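PDB 3DXQ: choline/ethanolamine kinase family protein from Mesorhizobium loti, which is assigned to the choline/ethanolamine kinase family and probably phosphorylates ethanolamine or a related small amino alcohol. Local coordinates for residues A[6-11]-A[22-27]; A[18-23]-A[35-40]; A[205-210]-A[248-253]; A[212-217]-A[279-284]. All blocks are in the same frame, centred on the assembly; numbering follows the deposited sequence.

Contact 1 of 4, residues A[6-11]-A[22-27]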
loop_
_atom_site.group_PDB
_atom_site.type_symbol
_atom_site.label_atom_id
_atom_site.label_comp_id
_atom_site.label_asym_id
_atom_site.label_seq_id
_atom_site.Cartn_x
_atom_site.Cartn_y
_atom_site.Cartn_z
ATOM N N GLU A 6 -20.583 -17.021 7.876
ATOM C CA GLU A 6 -20.924 -15.806 7.132
ATOM C C GLU A 6 -20.415 -15.956 5.700
ATOM O O GLU A 6 -21.150 -15.679 4.748
ATOM C CB GLU A 6 -20.311 -14.556 7.789
ATOM N N ALA A 7 -19.166 -16.423 5.573
ATOM C CA ALA A 7 -18.501 -16.640 4.278
ATOM C C ALA A 7 -19.149 -17.734 3.427
ATOM O O ALA A 7 -19.403 -17.545 2.231
ATOM C CB ALA A 7 -17.034 -16.967 4.497
ATOM N N ARG A 8 -19.424 -18.873 4.046
ATOM C CA ARG A 8 -20.059 -19.975 3.331
ATOM C C ARG A 8 -21.497 -19.642 2.913
ATOM O O ARG A 8 -22.071 -20.312 2.051
ATOM C CB ARG A 8 -20.043 -21.235 4.171
ATOM C CG ARG A 8 -20.252 -22.489 3.346
ATOM C CD ARG A 8 -20.177 -23.764 4.179
ATOM N NE ARG A 8 -18.858 -23.997 4.783
ATOM C CZ ARG A 8 -17.812 -24.572 4.181
ATOM N NH1 ARG A 8 -17.886 -24.978 2.913
ATOM N NH2 ARG A 8 -16.682 -24.732 4.860
ATOM N N ALA A 9 -22.074 -18.613 3.531
ATOM C CA ALA A 9 -23.364 -18.087 3.110
ATOM C C ALA A 9 -23.197 -17.478 1.718
ATOM O O ALA A 9 -23.934 -17.836 0.791
ATOM C CB ALA A 9 -23.853 -17.032 4.091
ATOM N N LYS A 10 -22.206 -16.592 1.574
ATOM C CA LYS A 10 -21.967 -15.899 0.306
ATOM C C LYS A 10 -21.772 -16.833 -0.887
ATOM O O LYS A 10 -22.083 -16.454 -2.014
ATOM C CB LYS A 10 -20.785 -14.927 0.403
ATOM C CG LYS A 10 -21.153 -13.500 0.850
ATOM C CD LYS A 10 -21.608 -13.423 2.305
ATOM C CE LYS A 10 -21.412 -12.020 2.903
ATOM N NZ LYS A 10 -21.838 -10.906 1.989
ATOM N N LEU A 11 -21.257 -18.032 -0.647
ATOM C CA LEU A 11 -21.060 -19.002 -1.723
ATOM C C LEU A 11 -22.299 -19.232 -2.567
ATOM O O LEU A 11 -22.193 -19.340 -3.787
ATOM C CB LEU A 11 -20.611 -20.352 -1.170
ATOM C CG LEU A 11 -19.110 -20.565 -0.980
ATOM C CD1 LEU A 11 -18.444 -19.297 -0.476
ATOM C CD2 LEU A 11 -18.832 -21.750 -0.049
ATOM N N GLY A 22 -15.817 -28.425 0.819
ATOM C CA GLY A 22 -14.484 -28.554 1.390
ATOM C C GLY A 22 -14.148 -27.447 2.390
ATOM O O GLY A 22 -14.981 -26.573 2.667
ATOM N N PRO A 23 -12.918 -27.480 2.946
ATOM C CA PRO A 23 -12.450 -26.532 3.965
ATOM C C PRO A 23 -12.209 -25.133 3.430
ATOM O O PRO A 23 -11.768 -24.980 2.300
ATOM C CB PRO A 23 -11.119 -27.115 4.443
ATOM C CG PRO A 23 -10.754 -28.170 3.496
ATOM C CD PRO A 23 -11.895 -28.478 2.595
ATOM N N LEU A 24 -12.495 -24.144 4.278
ATOM C CA LEU A 24 -12.361 -22.732 3.973
ATOM C C LEU A 24 -11.327 -22.123 4.889
ATOM O O LEU A 24 -11.557 -22.004 6.092
ATOM C CB LEU A 24 -13.675 -22.013 4.227
ATOM C CG LEU A 24 -14.716 -22.009 3.139
ATOM C CD1 LEU A 24 -16.022 -21.484 3.720
ATOM C CD2 LEU A 24 -14.216 -21.142 2.034
ATOM N N GLU A 25 -10.210 -21.701 4.310
ATOM C CA GLU A 25 -9.113 -21.133 5.067
ATOM C C GLU A 25 -9.098 -19.620 4.978
ATOM O O GLU A 25 -9.057 -19.065 3.893
ATOM C CB GLU A 25 -7.773 -21.684 4.562
ATOM C CG GLU A 25 -6.550 -21.042 5.216
ATOM C CD GLU A 25 -5.266 -21.445 4.556
ATOM O OE1 GLU A 25 -5.277 -22.479 3.861
ATOM O OE2 GLU A 25 -4.255 -20.726 4.727
ATOM N N ARG A 26 -9.103 -18.969 6.135
ATOM C CA ARG A 26 -9.017 -17.514 6.246
ATOM C C ARG A 26 -7.569 -17.108 6.018
ATOM O O ARG A 26 -6.677 -17.581 6.720
ATOM C CB ARG A 26 -9.495 -17.081 7.646
ATOM C CG ARG A 26 -9.298 -15.613 8.016
ATOM C CD ARG A 26 -10.375 -14.716 7.440
ATOM N NE ARG A 26 -10.178 -13.320 7.835
ATOM C CZ ARG A 26 -10.477 -12.815 9.032
ATOM N NH1 ARG A 26 -10.984 -13.577 9.995
ATOM N NH2 ARG A 26 -10.256 -11.527 9.272
ATOM N N LEU A 27 -7.337 -16.258 5.026
ATOM C CA LEU A 27 -6.005 -15.739 4.740
ATOM C C LEU A 27 -5.965 -14.304 5.263
ATOM O O LEU A 27 -6.988 -13.604 5.220
ATOM C CB LEU A 27 -5.743 -15.749 3.242
ATOM C CG LEU A 27 -6.103 -17.021 2.469
ATOM C CD1 LEU A 27 -6.250 -16.746 0.962
ATOM C CD2 LEU A 27 -5.093 -18.125 2.728
#
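Arg8 reaches from helix 3-10 toward Gly22 and Leu24, and its guanidinium group makes both the polar and the apolar part of this contact. The polar part has one acceptor. Arg8 NH1 lies 3.3 Å from Gly22 O. Arg8 NH2 is also 3.3 Å from Gly22 O. Both are weak hydrogen bonds, with N-H...O angles near 150°. The carbonyl oxygen thus sits at the edge of the guanidinium group, in its plane, and accepts from both terminal nitrogens. The chain of Arg8 is extended as far as CD and then turns at chi3 (-64°), which swings the group toward the loop.

Strand 24-27 is one of the two outermost strands of the five-stranded antiparallel sheet in the N-terminal lobe of this protein-kinase-like fold. Helix 3-10 lies over one face of the sheet near this edge. Ala7 rests on Phe35 of the next strand, and Leu11 on Leu42 of the one after.

The apolar part is the methyl Leu24 CD1, which lies over one face of the guanidinium group and toward its rim. It comes within 3.5 Å of Arg8 NH2 and 3.6 Å of Arg8 CZ. The two side chains cross at a slant. Leu24 also touches Ala37, which puts it between the helix and the neighbouring strand. If Arg8 were replaced by an alanine, Gly22 O would probably lose both of these donors and the CD1 methyl of Leu24 the flat group that covers it.

Contact 2 of 4, residues A[18-23]-A[35-40]; sequences AGYTGP and FRAGDL
Arg36 O lies 3.7 Å from Pro23 O of the 18-23 segment, two carbonyl oxygens that are near each other with no bond between them. The side chain of Arg36 turns to its own hairpin instead. Arg36 NE donates to Gly38 O at 3.0 Å, nearly in line with the C=O bond and in the guanidinium plane. A second, weak bond runs from Arg36 NH2 to the same oxygen.

Ala37 comes next and carries most of the apolar contact. Its CB lies over one face of the Tyr20 ring, 4.1 Å from the centroid and 22° off the normal, a CH-pi contact. Ala37 C lies over that face as well, toward the rim. Gly22 N is above the centre of the opposite face, so the ring is layered between its own loop and the strand. Tyr20 CG is anti to the backbone N (chi1 169°), which sends the ring toward the hairpin.

This hairpin joins strands 32-37 and 40-45 of the N-lobe sheet by a type II' turn from Ala37 to Leu40. Gly38 is the first of the two central residues of the turn, and its positive phi suits glycine. Tyr20 CE1 approaches Gly38 N to 3.3 Å, and Tyr20 OH lies 3.0 Å from that nitrogen. The same hydroxyl donates to Pro23 O, which holds it to the loop leading into strand 24-27.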
loop_
_atom_site.group_PDB
_atom_site.type_symbol
_atom_site.label_atom_id
_atom_site.label_comp_id
_atom_site.label_asym_id
_atom_site.label_seq_id
_atom_site.Cartn_x
_atom_site.Cartn_y
_atom_site.Cartn_z
ATOM N N ALA A 18 -20.472 -22.099 -5.607
ATOM C CA ALA A 18 -21.648 -22.813 -5.066
ATOM C C ALA A 18 -21.397 -24.306 -4.874
ATOM O O ALA A 18 -20.739 -24.957 -5.698
ATOM C CB ALA A 18 -22.870 -22.603 -5.971
ATOM N N GLY A 19 -21.915 -24.839 -3.775
ATOM C CA GLY A 19 -21.792 -26.262 -3.471
ATOM C C GLY A 19 -20.375 -26.751 -3.194
ATOM O O GLY A 19 -20.061 -27.921 -3.432
ATOM N N TYR A 20 -19.513 -25.859 -2.709
ATOM C CA TYR A 20 -18.168 -26.234 -2.286
ATOM C C TYR A 20 -18.246 -26.603 -0.822
ATOM O O TYR A 20 -18.442 -25.736 0.045
ATOM C CB TYR A 20 -17.200 -25.081 -2.470
ATOM C CG TYR A 20 -15.862 -25.309 -1.818
ATOM C CD1 TYR A 20 -14.873 -26.047 -2.462
ATOM C CD2 TYR A 20 -15.576 -24.773 -0.563
ATOM C CE1 TYR A 20 -13.628 -26.251 -1.871
ATOM C CE2 TYR A 20 -14.345 -24.976 0.035
ATOM C CZ TYR A 20 -13.379 -25.722 -0.619
ATOM O OH TYR A 20 -12.156 -25.918 -0.034
ATOM N N THR A 21 -18.072 -27.892 -0.551
ATOM C CA THR A 21 -18.246 -28.437 0.793
ATOM C C THR A 21 -16.918 -28.733 1.491
ATOM O O THR A 21 -16.897 -29.224 2.611
ATOM C CB THR A 21 -19.089 -29.710 0.722
ATOM O OG1 THR A 21 -18.348 -30.721 0.030
ATOM C CG2 THR A 21 -20.419 -29.427 -0.025
ATOM N N GLY A 22 -15.817 -28.425 0.819
ATOM C CA GLY A 22 -14.484 -28.554 1.390
ATOM C C GLY A 22 -14.148 -27.447 2.390
ATOM O O GLY A 22 -14.981 -26.573 2.667
ATOM N N PRO A 23 -12.918 -27.480 2.946
ATOM C CA PRO A 23 -12.450 -26.532 3.965
ATOM C C PRO A 23 -12.209 -25.133 3.430
ATOM O O PRO A 23 -11.768 -24.980 2.300
ATOM C CB PRO A 23 -11.119 -27.115 4.443
ATOM C CG PRO A 23 -10.754 -28.170 3.496
ATOM C CD PRO A 23 -11.895 -28.478 2.595
ATOM N N PHE A 35 -11.082 -15.769 2.104
ATOM C CA PHE A 35 -11.063 -17.199 2.334
ATOM C C PHE A 35 -10.685 -18.011 1.107
ATOM O O PHE A 35 -11.189 -17.780 0.023
ATOM C CB PHE A 35 -12.451 -17.652 2.781
ATOM C CG PHE A 35 -12.908 -16.989 4.020
ATOM C CD1 PHE A 35 -12.621 -17.543 5.258
ATOM C CD2 PHE A 35 -13.588 -15.788 3.960
ATOM C CE1 PHE A 35 -13.031 -16.926 6.406
ATOM C CE2 PHE A 35 -13.993 -15.156 5.111
ATOM C CZ PHE A 35 -13.714 -15.725 6.339
ATOM N N ARG A 36 -9.829 -18.997 1.285
ATOM C CA ARG A 36 -9.479 -19.865 0.181
ATOM C C ARG A 36 -10.487 -21.009 0.096
ATOM O O ARG A 36 -10.653 -21.724 1.070
ATOM C CB ARG A 36 -8.076 -20.409 0.383
ATOM C CG ARG A 36 -7.591 -21.192 -0.793
ATOM C CD ARG A 36 -6.328 -21.911 -0.477
ATOM N NE ARG A 36 -6.229 -23.095 -1.314
ATOM C CZ ARG A 36 -5.261 -23.995 -1.212
ATOM N NH1 ARG A 36 -4.288 -23.835 -0.313
ATOM N NH2 ARG A 36 -5.272 -25.048 -2.027
ATOM N N ALA A 37 -11.157 -21.158 -1.054
ATOM C CA ALA A 37 -12.139 -22.209 -1.291
ATOM C C ALA A 37 -11.685 -23.011 -2.494
ATOM O O ALA A 37 -11.876 -22.580 -3.632
ATOM C CB ALA A 37 -13.495 -21.601 -1.546
ATOM N N GLY A 38 -11.084 -24.173 -2.250
ATOM C CA GLY A 38 -10.550 -25.005 -3.327
ATOM C C GLY A 38 -9.290 -24.356 -3.859
ATOM O O GLY A 38 -8.298 -24.244 -3.154
ATOM N N ASP A 39 -9.355 -23.897 -5.105
ATOM C CA ASP A 39 -8.255 -23.198 -5.766
ATOM C C ASP A 39 -8.634 -21.740 -6.068
ATOM O O ASP A 39 -7.930 -21.048 -6.790
ATOM C CB ASP A 39 -7.896 -23.955 -7.053
ATOM C CG ASP A 39 -7.605 -25.420 -6.785
ATOM O OD1 ASP A 39 -6.785 -25.680 -5.899
ATOM O OD2 ASP A 39 -8.198 -26.314 -7.429
ATOM N N LEU A 40 -9.761 -21.285 -5.525
ATOM C CA LEU A 40 -10.223 -19.920 -5.755
ATOM C C LEU A 40 -10.189 -19.214 -4.404
ATOM O O LEU A 40 -10.168 -19.874 -3.379
ATOM C CB LEU A 40 -11.639 -19.929 -6.342
ATOM C CG LEU A 40 -11.847 -20.710 -7.642
ATOM C CD1 LEU A 40 -13.325 -20.847 -7.978
ATOM C CD2 LEU A 40 -11.124 -20.064 -8.789
#

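Contact 3 of 4, residues A[205-210]-A[248-253]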
loop_
_atom_site.group_PDB
_atom_site.type_symbol
_atom_site.label_atom_id
_atom_site.label_comp_id
_atom_site.label_asym_id
_atom_site.label_seq_id
_atom_site.Cartn_x
_atom_site.Cartn_y
_atom_site.Cartn_z
ATOM N N PRO A 205 5.233 7.078 -9.332
ATOM C CA PRO A 205 5.601 5.692 -9.148
ATOM C C PRO A 205 6.441 5.434 -7.915
ATOM O O PRO A 205 6.328 4.364 -7.323
ATOM C CB PRO A 205 6.429 5.380 -10.411
ATOM C CG PRO A 205 6.735 6.686 -11.027
ATOM C CD PRO A 205 5.568 7.529 -10.691
ATOM N N LEU A 206 7.281 6.391 -7.533
ATOM C CA LEU A 206 8.142 6.216 -6.365
ATOM C C LEU A 206 7.410 6.287 -5.032
ATOM O O LEU A 206 8.009 6.048 -3.971
ATOM C CB LEU A 206 9.333 7.198 -6.398
ATOM C CG LEU A 206 10.208 7.034 -7.633
ATOM C CD1 LEU A 206 11.536 7.730 -7.467
ATOM C CD2 LEU A 206 10.389 5.544 -8.006
ATOM N N TRP A 207 6.124 6.607 -5.061
ATOM C CA TRP A 207 5.345 6.557 -3.831
ATOM C C TRP A 207 5.226 5.102 -3.390
ATOM O O TRP A 207 5.316 4.802 -2.195
ATOM C CB TRP A 207 3.949 7.122 -4.010
ATOM C CG TRP A 207 3.057 6.695 -2.926
ATOM C CD1 TRP A 207 2.323 5.544 -2.879
ATOM C CD2 TRP A 207 2.803 7.392 -1.707
ATOM N NE1 TRP A 207 1.621 5.481 -1.697
ATOM C CE2 TRP A 207 1.886 6.609 -0.964
ATOM C CE3 TRP A 207 3.245 8.602 -1.177
ATOM C CZ2 TRP A 207 1.422 6.989 0.277
ATOM C CZ3 TRP A 207 2.782 8.988 0.066
ATOM C CH2 TRP A 207 1.880 8.181 0.786
ATOM N N ASP A 208 5.008 4.212 -4.360
ATOM C CA ASP A 208 4.896 2.788 -4.098
ATOM C C ASP A 208 6.154 2.237 -3.451
ATOM O O ASP A 208 6.076 1.478 -2.463
ATOM C CB ASP A 208 4.602 2.011 -5.404
ATOM C CG ASP A 208 3.115 2.016 -5.784
ATOM O OD1 ASP A 208 2.277 2.545 -4.999
ATOM O OD2 ASP A 208 2.778 1.454 -6.859
ATOM N N LEU A 209 7.304 2.610 -4.013
ATOM C CA LEU A 209 8.605 2.180 -3.465
ATOM C C LEU A 209 8.791 2.701 -2.053
ATOM O O LEU A 209 9.181 1.948 -1.158
ATOM C CB LEU A 209 9.787 2.591 -4.358
ATOM C CG LEU A 209 10.004 1.654 -5.564
ATOM C CD1 LEU A 209 8.823 1.640 -6.551
ATOM C CD2 LEU A 209 11.276 1.977 -6.331
ATOM N N GLY A 210 8.474 3.971 -1.839
ATOM C CA GLY A 210 8.639 4.556 -0.498
ATOM C C GLY A 210 7.716 3.911 0.526
ATOM O O GLY A 210 8.101 3.664 1.680
ATOM N N ALA A 248 8.772 9.453 4.424
ATOM C CA ALA A 248 8.325 10.396 5.450
ATOM C C ALA A 248 6.846 10.745 5.285
ATOM O O ALA A 248 6.092 10.684 6.247
ATOM C CB ALA A 248 9.192 11.678 5.451
HETATM N N MSE A 249 6.432 11.114 4.077
HETATM C CA MSE A 249 5.043 11.514 3.841
HETATM C C MSE A 249 4.050 10.394 4.057
HETATM O O MSE A 249 2.925 10.642 4.468
HETATM C CB MSE A 249 4.867 12.056 2.428
HETATM C CG MSE A 249 5.516 13.402 2.174
HETATM SE SE MSE A 249 5.251 14.678 3.654
HETATM C CE MSE A 249 5.398 16.281 2.647
ATOM N N CYS A 250 4.464 9.172 3.745
ATOM C CA CYS A 250 3.645 7.992 3.949
ATOM C C CYS A 250 3.314 7.816 5.417
ATOM O O CYS A 250 2.169 7.657 5.795
ATOM C CB CYS A 250 4.391 6.770 3.440
ATOM S SG CYS A 250 3.409 5.288 3.398
ATOM N N ASP A 251 4.329 7.867 6.262
ATOM C CA ASP A 251 4.107 7.820 7.705
ATOM C C ASP A 251 3.215 8.955 8.179
ATOM O O ASP A 251 2.349 8.751 9.031
ATOM C CB ASP A 251 5.430 7.893 8.470
ATOM C CG ASP A 251 6.022 6.527 8.789
ATOM O OD1 ASP A 251 5.279 5.534 8.864
ATOM O OD2 ASP A 251 7.248 6.458 9.004
ATOM N N LEU A 252 3.438 10.154 7.658
ATOM C CA LEU A 252 2.658 11.315 8.084
ATOM C C LEU A 252 1.177 11.143 7.754
ATOM O O LEU A 252 0.314 11.434 8.587
ATOM C CB LEU A 252 3.175 12.592 7.411
ATOM C CG LEU A 252 2.463 13.879 7.830
ATOM C CD1 LEU A 252 2.645 14.139 9.297
ATOM C CD2 LEU A 252 2.983 15.030 7.031
ATOM N N LEU A 253 0.900 10.697 6.528
ATOM C CA LEU A 253 -0.471 10.478 6.057
ATOM C C LEU A 253 -1.235 9.599 7.027
ATOM O O LEU A 253 -2.271 9.992 7.562
ATOM C CB LEU A 253 -0.471 9.822 4.674
ATOM C CG LEU A 253 -1.847 9.509 4.087
ATOM C CD1 LEU A 253 -2.576 10.827 3.852
ATOM C CD2 LEU A 253 -1.753 8.682 2.806
#
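Helix 206-210, bearing Trp207, and helix 248-253, bearing Cys250, cross with their axes 10.1 Å apart at closest approach and their directions 74° apart. Trp207 bridges most of that distance. Its CG is anti to the backbone N (chi1 162°), and the six-membered ring points outward to the second helix. Trp207 CH2 leads, 3.6 Å from Cys250 CA. Cys250 SG lies obliquely to the six-membered ring, 4.7 Å from its centroid, in a sulfur-aromatic contact. Met249, present as selenomethionine, offers its CB at the ring edge, 4.4 Å from Trp207 CZ3. Leu253 CD2 reaches Trp207 CH2 at 4.2 Å. No hydrogen bond joins the two segments.

The indole nitrogen has its partner elsewhere, since Trp207 NE1 bonds to Cys178 O. Phe128 meets the ring as well. Without the indole, as with an alanine here, Cys178 O would probably lose its donor and a gap would open beside Cys250 and Leu253.

The next residue, Asp208, bonds through its carboxylate to the backbone N of His177 and of Cys178 and to His118 NE2. In protein kinases a comparable aspartate bonds to the backbone of the catalytic loop, and the loop at His177 and Cys178 probably corresponds to it. The bonds of Trp207 and Asp208 are consistent with the C-lobe helix of a kinase-like fold, packed here against helix 237-263.

Contact 4 of 4, residues A[212-217]-A[279-284]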
loop_
_atom_site.group_PDB
_atom_site.type_symbol
_atom_site.label_atom_id
_atom_site.label_comp_id
_atom_site.label_asym_id
_atom_site.label_seq_id
_atom_site.Cartn_x
_atom_site.Cartn_y
_atom_site.Cartn_z
ATOM N N LEU A 212 6.263 0.818 0.465
ATOM C CA LEU A 212 6.705 -0.528 0.791
ATOM C C LEU A 212 7.868 -0.487 1.754
ATOM O O LEU A 212 7.882 -1.227 2.732
ATOM C CB LEU A 212 7.119 -1.270 -0.476
ATOM C CG LEU A 212 7.749 -2.639 -0.307
ATOM C CD1 LEU A 212 6.933 -3.456 0.708
ATOM C CD2 LEU A 212 7.830 -3.349 -1.685
ATOM N N SER A 213 8.844 0.376 1.483
ATOM C CA SER A 213 10.027 0.481 2.336
ATOM C C SER A 213 9.676 0.758 3.785
ATOM O O SER A 213 10.182 0.073 4.681
ATOM C CB SER A 213 10.961 1.584 1.832
ATOM O OG SER A 213 12.171 1.606 2.565
ATOM N N VAL A 214 8.809 1.752 4.015
ATOM C CA VAL A 214 8.395 2.107 5.381
ATOM C C VAL A 214 7.543 1.011 6.024
ATOM O O VAL A 214 7.637 0.776 7.244
ATOM C CB VAL A 214 7.623 3.431 5.428
ATOM C CG1 VAL A 214 6.993 3.642 6.775
ATOM C CG2 VAL A 214 8.537 4.544 5.146
ATOM N N GLU A 215 6.724 0.343 5.213
ATOM C CA GLU A 215 5.843 -0.711 5.716
ATOM C C GLU A 215 6.635 -1.974 6.016
ATOM O O GLU A 215 6.325 -2.707 6.960
ATOM C CB GLU A 215 4.727 -1.022 4.716
ATOM C CG GLU A 215 3.637 0.072 4.535
ATOM C CD GLU A 215 2.712 0.218 5.729
ATOM O OE1 GLU A 215 2.480 -0.789 6.426
ATOM O OE2 GLU A 215 2.211 1.342 5.970
ATOM N N GLY A 216 7.672 -2.231 5.224
ATOM C CA GLY A 216 8.530 -3.413 5.439
ATOM C C GLY A 216 9.704 -3.225 6.384
ATOM O O GLY A 216 10.477 -4.161 6.603
ATOM N N LYS A 217 9.840 -2.016 6.930
ATOM C CA LYS A 217 10.973 -1.663 7.788
ATOM C C LYS A 217 12.265 -2.022 7.069
ATOM O O LYS A 217 13.133 -2.687 7.623
ATOM C CB LYS A 217 10.897 -2.378 9.139
ATOM C CG LYS A 217 9.526 -2.336 9.804
ATOM C CD LYS A 217 9.594 -2.677 11.294
ATOM C CE LYS A 217 8.192 -2.835 11.893
ATOM N NZ LYS A 217 8.188 -2.929 13.389
ATOM N N PHE A 279 4.448 8.344 13.628
ATOM C CA PHE A 279 4.868 9.734 13.676
ATOM C C PHE A 279 6.327 9.834 14.100
ATOM O O PHE A 279 7.125 10.488 13.436
ATOM C CB PHE A 279 4.015 10.536 14.643
ATOM C CG PHE A 279 4.406 11.974 14.714
ATOM C CD1 PHE A 279 3.904 12.883 13.796
ATOM C CD2 PHE A 279 5.312 12.413 15.664
ATOM C CE1 PHE A 279 4.281 14.216 13.840
ATOM C CE2 PHE A 279 5.691 13.744 15.723
ATOM C CZ PHE A 279 5.179 14.649 14.803
ATOM N N ALA A 280 6.661 9.184 15.214
ATOM C CA ALA A 280 8.012 9.231 15.782
ATOM C C ALA A 280 9.064 8.763 14.783
ATOM O O ALA A 280 10.157 9.332 14.712
ATOM C CB ALA A 280 8.076 8.399 17.042
ATOM N N ARG A 281 8.726 7.730 14.010
ATOM C CA ARG A 281 9.602 7.232 12.955
ATOM C C ARG A 281 9.790 8.307 11.881
ATOM O O ARG A 281 10.910 8.573 11.430
ATOM C CB ARG A 281 8.991 5.962 12.340
ATOM C CG ARG A 281 9.813 5.331 11.226
ATOM C CD ARG A 281 9.342 3.922 10.951
ATOM N NE ARG A 281 7.946 3.899 10.539
ATOM C CZ ARG A 281 7.194 2.807 10.441
ATOM N NH1 ARG A 281 7.688 1.616 10.736
ATOM N NH2 ARG A 281 5.929 2.913 10.060
ATOM N N CYS A 282 8.669 8.900 11.478
ATOM C CA CYS A 282 8.638 9.962 10.497
ATOM C C CYS A 282 9.490 11.134 10.938
ATOM O O CYS A 282 10.383 11.578 10.214
ATOM C CB CYS A 282 7.204 10.429 10.312
ATOM S SG CYS A 282 7.096 11.886 9.333
ATOM N N LYS A 283 9.197 11.630 12.142
ATOM C CA LYS A 283 9.916 12.745 12.724
ATOM C C LYS A 283 11.403 12.418 12.798
ATOM O O LYS A 283 12.246 13.290 12.564
ATOM C CB LYS A 283 9.354 13.052 14.117
ATOM C CG LYS A 283 10.115 14.104 14.940
ATOM C CD LYS A 283 9.462 14.280 16.331
ATOM C CE LYS A 283 10.426 14.835 17.375
ATOM N NZ LYS A 283 10.937 16.140 16.979
ATOM N N ALA A 284 11.724 11.168 13.131
ATOM C CA ALA A 284 13.122 10.728 13.199
ATOM C C ALA A 284 13.806 10.887 11.855
ATOM O O ALA A 284 14.901 11.473 11.771
ATOM C CB ALA A 284 13.217 9.285 13.658
#
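Arg281 runs straight through chi1 and chi2, with CG anti to the backbone N (chi1 180°), and then bends at chi3 (60°), which carries its guanidinium group to the side of Val214. On the other helix Val214 CG1 is anti to its own nitrogen (chi1 169°), and this methyl does the touching. It sits over one face of the guanidinium group, offset to the rim, 3.5 Å from Arg281 NH2 and 3.8 Å from Arg281 CZ. The contact is one of methyl on a flat charged group.

The backbone of Val214 is near too, with Val214 O 3.6 Å from Arg281 NH1. No hydrogen bond forms across the segments. Lys217 comes in obliquely with its aliphatic chain, Lys217 CG being 4.5 Å from Arg281 NH1. Lys217 has positive phi, where the chain turns off helix 206-215 and sets this side chain beside Arg281. Lys217 NZ is 5.3 Å from Arg281 NH1, two like charges not in contact.

The charge of Arg281 is met by Asp251, whose OD1 forms a salt bridge with Arg281 NH2 and another with Arg278 NE, while Arg278 NH2 pairs with Glu215 OE2. Val214 also touches Lys247 and Asp251 of helix 237-263. The contact therefore joins the end of helix 206-215 directly to helix 271-287, with helix 237-263 touching both in the C-terminal, helical part of the kinase-like fold.

In the fold
From the N terminus, contact 1 closes a short loop between helix 3-10 and edge strand 24-27. Contact 2 opens within that loop and ends beyond it, on the hairpin after strand 32-37, so the two overlap and share Gly22 and Pro23. Together they attach the N-terminal helix and the following loop to one side of the N-lobe sheet, at edge strand 24-27. Contacts 3 and 4 both follow the first two in series, with nearest atoms at least about 16 Å from them, and cross each other. Both start on helix 206-215, and they tie it to helices 237-263 and 271-287 of the C-lobe. The loops they close, 211-247 and 218-278, are largely helical.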